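VIN1 (Oscarella pearsei, PDB 6BFI) probably binds actin filaments and may take part in cell-cell adhesion, as a sponge homolog of vinculin. Local coordinates at residues K37-P42 with L94-Q99; A703-Y708 with R724-I729; R717-L722 with T779-G784. All blocks are in the same frame, centred on the assembly; numbering follows the deposited sequence.

Contact 1 of 3, residues K37-P42 with L94-Q99; sequences KEDLTP and LLKADQ
The carboxamide of Gln-99 presents a lone pair of OE1 to Lys-37: NZ of the lysine lies in the carbonyl plane, 2.7 Å from Gln-99 OE1. The opposite end of the same amide faces helix 8-32, where NE2 donates to Glu-32 OE1, so the group is held from both ends and its orientation is fixed. Lys-37 NZ makes a second bond, 2.8 Å to Leu-95 O, but here it sits above the carbonyl plane, 39° out of it, off the lone-pair directions. The third flat group is the Asp-39 carboxylate. Its OD1 takes a bond from Thr-41 OG1 (3.0 Å) on the syn side, tilted out of the carboxylate plane, and a weak one from Thr-41 N, which caps the start of helix 41-59, while the aliphatic part of Lys-96 passes the same oxygen, with CD 3.9 Å from OD1. The charged ends do not pair: Asp-39 OD2 and Lys-96 NZ are 5.1 Å apart.

In the bundle-built, all-helical vinculin fold, this is where the link between helices 8-32 and 41-59 crosses the C-terminal end of helix 68-97. Carbonyls of a last helical turn carry partial negative charge, which would suit the ammonium group of Lys-37. The lysine gets there by a kink at chi2 (64°), after which the chain runs straight out to NZ. On the buried side Leu-40 CD1 meets Leu-95 CD1 at 4.1 Å, methyl against methyl. Phe-27 of helix 8-32 backs Leu-40, and Leu-108 of helix 102-145 backs Leu-95.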
loop_
_atom_site.group_PDB
_atom_site.type_symbol
_atom_site.label_atom_id
_atom_site.label_comp_id
_atom_site.label_asym_id
_atom_site.label_seq_id
_atom_site.Cartn_x
_atom_site.Cartn_y
_atom_site.Cartn_z
ATOM N N LYS A 37 -21.454 31.876 -34.702
ATOM C CA LYS A 37 -20.219 31.707 -35.461
ATOM C C LYS A 37 -19.061 32.357 -34.716
ATOM O O LYS A 37 -19.039 33.578 -34.526
ATOM C CB LYS A 37 -20.370 32.314 -36.854
ATOM C CG LYS A 37 -19.184 32.068 -37.770
ATOM C CD LYS A 37 -19.004 30.585 -38.048
ATOM C CE LYS A 37 -17.838 30.337 -38.989
ATOM N NZ LYS A 37 -17.648 28.885 -39.256
ATOM N N GLU A 38 -18.097 31.545 -34.296
ATOM C CA GLU A 38 -16.931 32.016 -33.565
ATOM C C GLU A 38 -15.706 31.965 -34.467
ATOM O O GLU A 38 -15.484 30.968 -35.163
ATOM C CB GLU A 38 -16.697 31.175 -32.308
ATOM C CG GLU A 38 -16.924 31.927 -31.008
ATOM C CD GLU A 38 -15.965 33.087 -30.829
ATOM O OE1 GLU A 38 -16.319 34.221 -31.215
ATOM O OE2 GLU A 38 -14.851 32.862 -30.307
ATOM N N ASP A 39 -14.919 33.038 -34.455
ATOM C CA ASP A 39 -13.683 33.091 -35.224
ATOM C C ASP A 39 -12.576 32.394 -34.442
ATOM O O ASP A 39 -12.205 32.837 -33.350
ATOM C CB ASP A 39 -13.306 34.538 -35.530
ATOM C CG ASP A 39 -12.050 34.649 -36.374
ATOM O OD1 ASP A 39 -11.759 33.706 -37.140
ATOM O OD2 ASP A 39 -11.354 35.681 -36.271
ATOM N N LEU A 40 -12.051 31.306 -35.001
ATOM C CA LEU A 40 -11.048 30.490 -34.330
ATOM C C LEU A 40 -9.634 31.041 -34.470
ATOM O O LEU A 40 -8.699 30.429 -33.940
ATOM C CB LEU A 40 -11.101 29.061 -34.873
ATOM C CG LEU A 40 -12.504 28.454 -34.926
ATOM C CD1 LEU A 40 -12.485 27.075 -35.564
ATOM C CD2 LEU A 40 -13.096 28.394 -33.530
ATOM N N THR A 41 -9.459 32.170 -35.155
ATOM C CA THR A 41 -8.118 32.691 -35.417
ATOM C C THR A 41 -7.318 32.989 -34.154
ATOM O O THR A 41 -6.137 32.605 -34.101
ATOM C CB THR A 41 -8.218 33.928 -36.319
ATOM O OG1 THR A 41 -8.782 33.556 -37.583
ATOM C CG2 THR A 41 -6.842 34.541 -36.544
ATOM N N PRO A 42 -7.858 33.656 -33.124
ATOM C CA PRO A 42 -7.020 33.925 -31.938
ATOM C C PRO A 42 -6.544 32.665 -31.232
ATOM O O PRO A 42 -5.357 32.559 -30.889
ATOM C CB PRO A 42 -7.942 34.775 -31.049
ATOM C CG PRO A 42 -9.322 34.448 -31.504
ATOM C CD PRO A 42 -9.202 34.249 -32.979
ATOM N N LEU A 94 -10.180 28.222 -43.523
ATOM C CA LEU A 94 -11.276 27.600 -44.259
ATOM C C LEU A 94 -12.576 27.640 -43.465
ATOM O O LEU A 94 -13.636 27.962 -44.014
ATOM C CB LEU A 94 -10.909 26.161 -44.618
ATOM C CG LEU A 94 -9.568 25.982 -45.332
ATOM C CD1 LEU A 94 -9.236 24.508 -45.497
ATOM C CD2 LEU A 94 -9.578 26.687 -46.678
ATOM N N LEU A 95 -12.517 27.317 -42.170
ATOM C CA LEU A 95 -13.730 27.327 -41.363
ATOM C C LEU A 95 -14.271 28.737 -41.177
ATOM O O LEU A 95 -15.492 28.925 -41.117
ATOM C CB LEU A 95 -13.475 26.659 -40.012
ATOM C CG LEU A 95 -13.303 25.140 -40.076
ATOM C CD1 LEU A 95 -13.217 24.545 -38.682
ATOM C CD2 LEU A 95 -14.440 24.502 -40.863
ATOM N N LYS A 96 -13.393 29.740 -41.088
ATOM C CA LYS A 96 -13.875 31.118 -41.106
ATOM C C LYS A 96 -14.585 31.422 -42.418
ATOM O O LYS A 96 -15.609 32.118 -42.433
ATOM C CB LYS A 96 -12.720 32.095 -40.886
ATOM C CG LYS A 96 -13.141 33.556 -40.934
ATOM C CD LYS A 96 -11.943 34.490 -40.929
ATOM C CE LYS A 96 -12.375 35.934 -41.133
ATOM N NZ LYS A 96 -11.208 36.854 -41.242
ATOM N N ALA A 97 -14.063 30.899 -43.531
ATOM C CA ALA A 97 -14.714 31.105 -44.822
ATOM C C ALA A 97 -16.061 30.391 -44.879
ATOM O O ALA A 97 -17.095 31.011 -45.151
ATOM C CB ALA A 97 -13.799 30.634 -45.955
ATOM N N ASP A 98 -16.071 29.083 -44.624
ATOM C CA ASP A 98 -17.296 28.295 -44.666
ATOM C C ASP A 98 -17.326 27.337 -43.486
ATOM O O ASP A 98 -16.356 26.611 -43.253
ATOM C CB ASP A 98 -17.415 27.517 -45.981
ATOM C CG ASP A 98 -18.668 26.662 -46.044
ATOM O OD1 ASP A 98 -19.662 27.009 -45.369
ATOM O OD2 ASP A 98 -18.663 25.645 -46.769
ATOM N N GLN A 99 -18.445 27.328 -42.758
ATOM C CA GLN A 99 -18.569 26.457 -41.593
ATOM C C GLN A 99 -18.546 24.987 -41.992
ATOM O O GLN A 99 -17.975 24.150 -41.284
ATOM C CB GLN A 99 -19.853 26.792 -40.828
ATOM C CG GLN A 99 -20.274 25.747 -39.800
ATOM C CD GLN A 99 -19.233 25.527 -38.716
ATOM O OE1 GLN A 99 -18.441 26.420 -38.406
ATOM N NE2 GLN A 99 -19.227 24.331 -38.135
#

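Contact 2 of 3, residues A703-Y708 with R724-I729; sequences AMMSKY and RMAKEI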
loop_
_atom_site.group_PDB
_atom_site.type_symbol
_atom_site.label_atom_id
_atom_site.label_comp_id
_atom_site.label_asym_id
_atom_site.label_seq_id
_atom_site.Cartn_x
_atom_site.Cartn_y
_atom_site.Cartn_z
ATOM N N ALA A 703 -20.877 7.187 -17.562
ATOM C CA ALA A 703 -21.661 6.417 -18.523
ATOM C C ALA A 703 -21.949 7.236 -19.775
ATOM O O ALA A 703 -21.870 6.721 -20.902
ATOM C CB ALA A 703 -22.965 5.942 -17.881
ATOM N N MET A 704 -22.281 8.520 -19.601
ATOM C CA MET A 704 -22.463 9.388 -20.760
ATOM C C MET A 704 -21.188 9.470 -21.589
ATOM O O MET A 704 -21.241 9.458 -22.826
ATOM C CB MET A 704 -22.908 10.781 -20.318
ATOM C CG MET A 704 -24.242 10.798 -19.599
ATOM S SD MET A 704 -25.500 9.865 -20.491
ATOM C CE MET A 704 -25.628 10.804 -22.010
ATOM N N MET A 705 -20.027 9.545 -20.926
ATOM C CA MET A 705 -18.764 9.540 -21.659
ATOM C C MET A 705 -18.616 8.264 -22.473
ATOM O O MET A 705 -18.234 8.307 -23.647
ATOM C CB MET A 705 -17.573 9.699 -20.712
ATOM C CG MET A 705 -16.244 9.437 -21.427
ATOM S SD MET A 705 -14.740 9.613 -20.448
ATOM C CE MET A 705 -14.834 11.340 -20.007
ATOM N N SER A 706 -18.909 7.113 -21.861
ATOM C CA SER A 706 -18.869 5.854 -22.599
ATOM C C SER A 706 -19.709 5.940 -23.866
ATOM O O SER A 706 -19.245 5.599 -24.966
ATOM C CB SER A 706 -19.354 4.711 -21.707
ATOM O OG SER A 706 -19.483 3.507 -22.446
ATOM N N LYS A 707 -20.948 6.424 -23.731
ATOM C CA LYS A 707 -21.819 6.569 -24.895
ATOM C C LYS A 707 -21.205 7.492 -25.942
ATOM O O LYS A 707 -21.339 7.252 -27.148
ATOM C CB LYS A 707 -23.191 7.084 -24.460
ATOM C CG LYS A 707 -24.138 7.402 -25.607
ATOM C CD LYS A 707 -25.531 7.725 -25.094
ATOM C CE LYS A 707 -26.439 8.202 -26.214
ATOM N NZ LYS A 707 -25.974 9.495 -26.789
ATOM N N TYR A 708 -20.513 8.546 -25.504
ATOM C CA TYR A 708 -19.968 9.514 -26.451
ATOM C C TYR A 708 -18.723 8.998 -27.166
ATOM O O TYR A 708 -18.506 9.334 -28.335
ATOM C CB TYR A 708 -19.669 10.830 -25.736
ATOM C CG TYR A 708 -20.907 11.492 -25.178
ATOM C CD1 TYR A 708 -22.146 11.323 -25.791
ATOM C CD2 TYR A 708 -20.846 12.275 -24.031
ATOM C CE1 TYR A 708 -23.283 11.920 -25.284
ATOM C CE2 TYR A 708 -21.979 12.875 -23.516
ATOM C CZ TYR A 708 -23.193 12.694 -24.147
ATOM O OH TYR A 708 -24.320 13.294 -23.638
ATOM N N ARG A 724 -16.571 17.998 -23.181
ATOM C CA ARG A 724 -17.322 18.633 -22.103
ATOM C C ARG A 724 -17.615 17.648 -20.979
ATOM O O ARG A 724 -17.511 17.994 -19.796
ATOM C CB ARG A 724 -18.622 19.220 -22.655
ATOM C CG ARG A 724 -19.564 19.767 -21.602
ATOM C CD ARG A 724 -20.842 20.285 -22.238
ATOM N NE ARG A 724 -21.489 19.268 -23.061
ATOM C CZ ARG A 724 -22.322 18.346 -22.589
ATOM N NH1 ARG A 724 -22.611 18.311 -21.294
ATOM N NH2 ARG A 724 -22.867 17.458 -23.410
ATOM N N MET A 725 -17.973 16.411 -21.331
ATOM C CA MET A 725 -18.243 15.405 -20.311
ATOM C C MET A 725 -16.989 15.095 -19.499
ATOM O O MET A 725 -17.060 14.928 -18.275
ATOM C CB MET A 725 -18.793 14.137 -20.959
ATOM C CG MET A 725 -19.288 13.111 -19.960
ATOM S SD MET A 725 -20.482 13.827 -18.815
ATOM C CE MET A 725 -21.797 14.288 -19.937
ATOM N N ALA A 726 -15.832 15.024 -20.162
ATOM C CA ALA A 726 -14.582 14.804 -19.440
ATOM C C ALA A 726 -14.301 15.937 -18.466
ATOM O O ALA A 726 -13.887 15.696 -17.325
ATOM C CB ALA A 726 -13.424 14.648 -20.423
ATOM N N LYS A 727 -14.520 17.183 -18.895
ATOM C CA LYS A 727 -14.289 18.310 -17.998
ATOM C C LYS A 727 -15.254 18.284 -16.815
ATOM O O LYS A 727 -14.867 18.591 -15.679
ATOM C CB LYS A 727 -14.402 19.626 -18.769
ATOM C CG LYS A 727 -13.356 19.780 -19.862
ATOM C CD LYS A 727 -13.157 21.239 -20.249
ATOM C CE LYS A 727 -13.659 21.522 -21.656
ATOM N NZ LYS A 727 -13.468 22.954 -22.023
ATOM N N GLU A 728 -16.512 17.904 -17.060
ATOM C CA GLU A 728 -17.476 17.806 -15.966
ATOM C C GLU A 728 -17.080 16.718 -14.975
ATOM O O GLU A 728 -17.196 16.905 -13.756
ATOM C CB GLU A 728 -18.877 17.553 -16.526
ATOM C CG GLU A 728 -19.618 18.828 -16.907
ATOM C CD GLU A 728 -20.796 18.578 -17.831
ATOM O OE1 GLU A 728 -21.032 19.413 -18.730
ATOM O OE2 GLU A 728 -21.482 17.547 -17.665
ATOM N N ILE A 729 -16.600 15.576 -15.476
ATOM C CA ILE A 729 -16.124 14.520 -14.586
ATOM C C ILE A 729 -14.918 15.000 -13.790
ATOM O O ILE A 729 -14.753 14.655 -12.614
ATOM C CB ILE A 729 -15.804 13.245 -15.389
ATOM C CG1 ILE A 729 -17.075 12.675 -16.011
ATOM C CG2 ILE A 729 -15.146 12.196 -14.501
ATOM C CD1 ILE A 729 -16.837 11.453 -16.863
#
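The side chains of Met-725 and Tyr-708 meet nearly perpendicular, and the methionine's methyl reaches the ring at its edge: CE lies near the ring plane, 3.9 Å from Tyr-708 CE2. That methyl also touches Met-704 CB at 3.7 Å, brought round by bends at chi2 and chi3 of Met-725. Nearer the backbone, Met-725 CG rests 3.9 Å from Met-705 CB, where the two backbones are nearest.

Met-705 points the other way across the interface. Its chain runs extended to SD and then turns (chi3 -62°), setting CE against Ala-726 CB at 3.6 Å and Ile-729 CD1 at 3.7 Å. The two methionines thus interdigitate between antiparallel helices 690-710 and 718-745; the axes of the pieces 703-708 and 724-729 come within 9.6 Å at 159°. This hairpin belongs to the C-terminal helical bundle, which in vinculins is the actin-binding tail. Leu-770 of helix 763-778 closes over Met-705 and Ile-729.

At the polar margin Tyr-708 OH bonds to Glu-650 OE2, an oxygen that also pairs with Arg-724 NH2. The guanidinium has further carboxylates around it, Asp-721 at NH2 and Glu-728 OE1, 3.2 Å from NH1.

Contact 3 of 3, residues R717-L722 with T779-G784; sequences RSKADL and TSMGGG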
loop_
_atom_site.group_PDB
_atom_site.type_symbol
_atom_site.label_atom_id
_atom_site.label_comp_id
_atom_site.label_asym_id
_atom_site.label_seq_id
_atom_site.Cartn_x
_atom_site.Cartn_y
_atom_site.Cartn_z
ATOM N N ARG A 717 -22.018 16.858 -32.793
ATOM C CA ARG A 717 -21.334 15.572 -32.848
ATOM C C ARG A 717 -20.968 15.086 -31.448
ATOM O O ARG A 717 -21.172 15.793 -30.460
ATOM C CB ARG A 717 -20.087 15.668 -33.719
ATOM N N SER A 718 -20.426 13.870 -31.372
ATOM C CA SER A 718 -20.065 13.268 -30.096
ATOM C C SER A 718 -18.763 13.815 -29.524
ATOM O O SER A 718 -18.459 13.549 -28.354
ATOM C CB SER A 718 -19.955 11.749 -30.249
ATOM O OG SER A 718 -21.119 11.213 -30.855
ATOM N N LYS A 719 -17.997 14.572 -30.309
ATOM C CA LYS A 719 -16.697 15.049 -29.850
ATOM C C LYS A 719 -16.848 16.102 -28.757
ATOM O O LYS A 719 -16.228 16.000 -27.691
ATOM C CB LYS A 719 -15.906 15.601 -31.034
ATOM C CG LYS A 719 -15.822 14.629 -32.195
ATOM C CD LYS A 719 -15.577 15.341 -33.509
ATOM C CE LYS A 719 -15.757 14.389 -34.681
ATOM N NZ LYS A 719 -14.843 13.218 -34.586
ATOM N N ALA A 720 -17.671 17.124 -29.006
ATOM C CA ALA A 720 -17.879 18.164 -28.004
ATOM C C ALA A 720 -18.501 17.592 -26.738
ATOM O O ALA A 720 -18.146 17.997 -25.625
ATOM C CB ALA A 720 -18.753 19.280 -28.572
ATOM N N ASP A 721 -19.434 16.648 -26.889
ATOM C CA ASP A 721 -20.020 15.996 -25.723
ATOM C C ASP A 721 -18.973 15.197 -24.960
ATOM O O ASP A 721 -19.006 15.132 -23.725
ATOM C CB ASP A 721 -21.183 15.102 -26.155
ATOM C CG ASP A 721 -22.322 15.888 -26.784
ATOM O OD1 ASP A 721 -22.505 17.064 -26.411
ATOM O OD2 ASP A 721 -23.028 15.333 -27.654
ATOM N N LEU A 722 -18.023 14.590 -25.677
ATOM C CA LEU A 722 -16.958 13.843 -25.015
ATOM C C LEU A 722 -16.051 14.770 -24.214
ATOM O O LEU A 722 -15.753 14.504 -23.043
ATOM C CB LEU A 722 -16.153 13.052 -26.049
ATOM C CG LEU A 722 -14.865 12.382 -25.562
ATOM C CD1 LEU A 722 -15.118 11.517 -24.332
ATOM C CD2 LEU A 722 -14.237 11.559 -26.677
ATOM N N THR A 779 -10.419 14.099 -31.139
ATOM C CA THR A 779 -9.808 14.570 -32.373
ATOM C C THR A 779 -9.335 13.435 -33.273
ATOM O O THR A 779 -8.704 13.698 -34.301
ATOM C CB THR A 779 -8.636 15.502 -32.060
ATOM O OG1 THR A 779 -7.655 14.796 -31.289
ATOM C CG2 THR A 779 -9.121 16.705 -31.271
ATOM N N SER A 780 -9.625 12.188 -32.914
ATOM C CA SER A 780 -9.238 11.039 -33.718
ATOM C C SER A 780 -10.410 10.178 -34.159
ATOM O O SER A 780 -10.360 9.613 -35.253
ATOM C CB SER A 780 -8.239 10.159 -32.950
ATOM O OG SER A 780 -8.810 9.672 -31.749
ATOM N N MET A 781 -11.457 10.058 -33.346
ATOM C CA MET A 781 -12.618 9.280 -33.750
ATOM C C MET A 781 -13.377 10.001 -34.857
ATOM O O MET A 781 -13.357 11.231 -34.957
ATOM C CB MET A 781 -13.539 9.020 -32.559
ATOM C CG MET A 781 -14.313 10.236 -32.076
ATOM S SD MET A 781 -15.481 9.813 -30.767
ATOM C CE MET A 781 -16.230 11.408 -30.453
ATOM N N GLY A 782 -14.049 9.220 -35.696
ATOM C CA GLY A 782 -14.747 9.773 -36.838
ATOM C C GLY A 782 -13.825 10.029 -38.011
ATOM O O GLY A 782 -13.658 11.174 -38.442
ATOM N N GLY A 783 -13.214 8.967 -38.530
ATOM C CA GLY A 783 -12.319 9.071 -39.662
ATOM C C GLY A 783 -10.870 9.274 -39.253
ATOM O O GLY A 783 -10.533 9.492 -38.087
ATOM N N GLY A 784 -9.995 9.195 -40.253
ATOM C CA GLY A 784 -8.579 9.415 -40.038
ATOM C C GLY A 784 -7.791 8.144 -39.799
ATOM O O GLY A 784 -8.025 7.124 -40.455
#
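Met-781 reaches from the loop between helices 763-778 and 786-817 to the first turn of helix 718-745, inside the C-terminal helical bundle of this vinculin homolog. From CB the side chain heads toward that helix, and CG takes the position between the backbone N and the carbonyl carbon (chi1 72°). Beyond it the chain is fully extended, which carries SD inward and delivers CE to the helix. The terminal methyl does most of the touching: it sits 3.6 Å from the backbone C of Ser-718 and equally near Lys-719 N, with Ser-718 CB and Lys-719 CG each at 3.7 Å.

Lys-719 runs counter to the methionine, from helix to loop; of its side-chain carbons only CG touches the methyl, and the chain beyond runs on to the loop backbone. A bend at chi4 (-58°) turns NZ toward Met-781 O, but the modelled approach is too short and badly angled, so a bond there is doubtful. Gly-782 follows the methionine with backbone angles at which a side chain would be jammed against the preceding carbonyl O.

Helices 8-32 and 102-145 pack against this helix start: Lys-719 rests on Val-25 and Glu-29 of the first and Leu-109 of the second, and Glu-29 accepts from the backbone N of both Arg-717 and Ala-720. Such packing is consistent with the closed head-tail association known in vinculins. One turn on from Ser-718, Leu-722 completes the methyl's setting more loosely, with Leu-722 CD2 4.3 Å from Met-781 CE.

In the fold
Along the chain contact 1 closes near the N-terminus long before the other two begin. Contacts 2 and 3 interlock, their segments alternating in sequence, and both draw on helix 718-745. Their centres are 12 Å apart and they touch: Met-705 CG lies 3.7 Å from Leu-722 CD1, and Tyr-708 packs against Ser-718 and Asp-721. Contact 1 is separate, its centre about 19 Å from that of contact 3 and about 26 Å from that of contact 2. Yet helix 8-32 flanks both contact 1 and contact 3, so the N-terminal helices and the C-terminal bundle meet here, consistent with the closed head-tail state of vinculins.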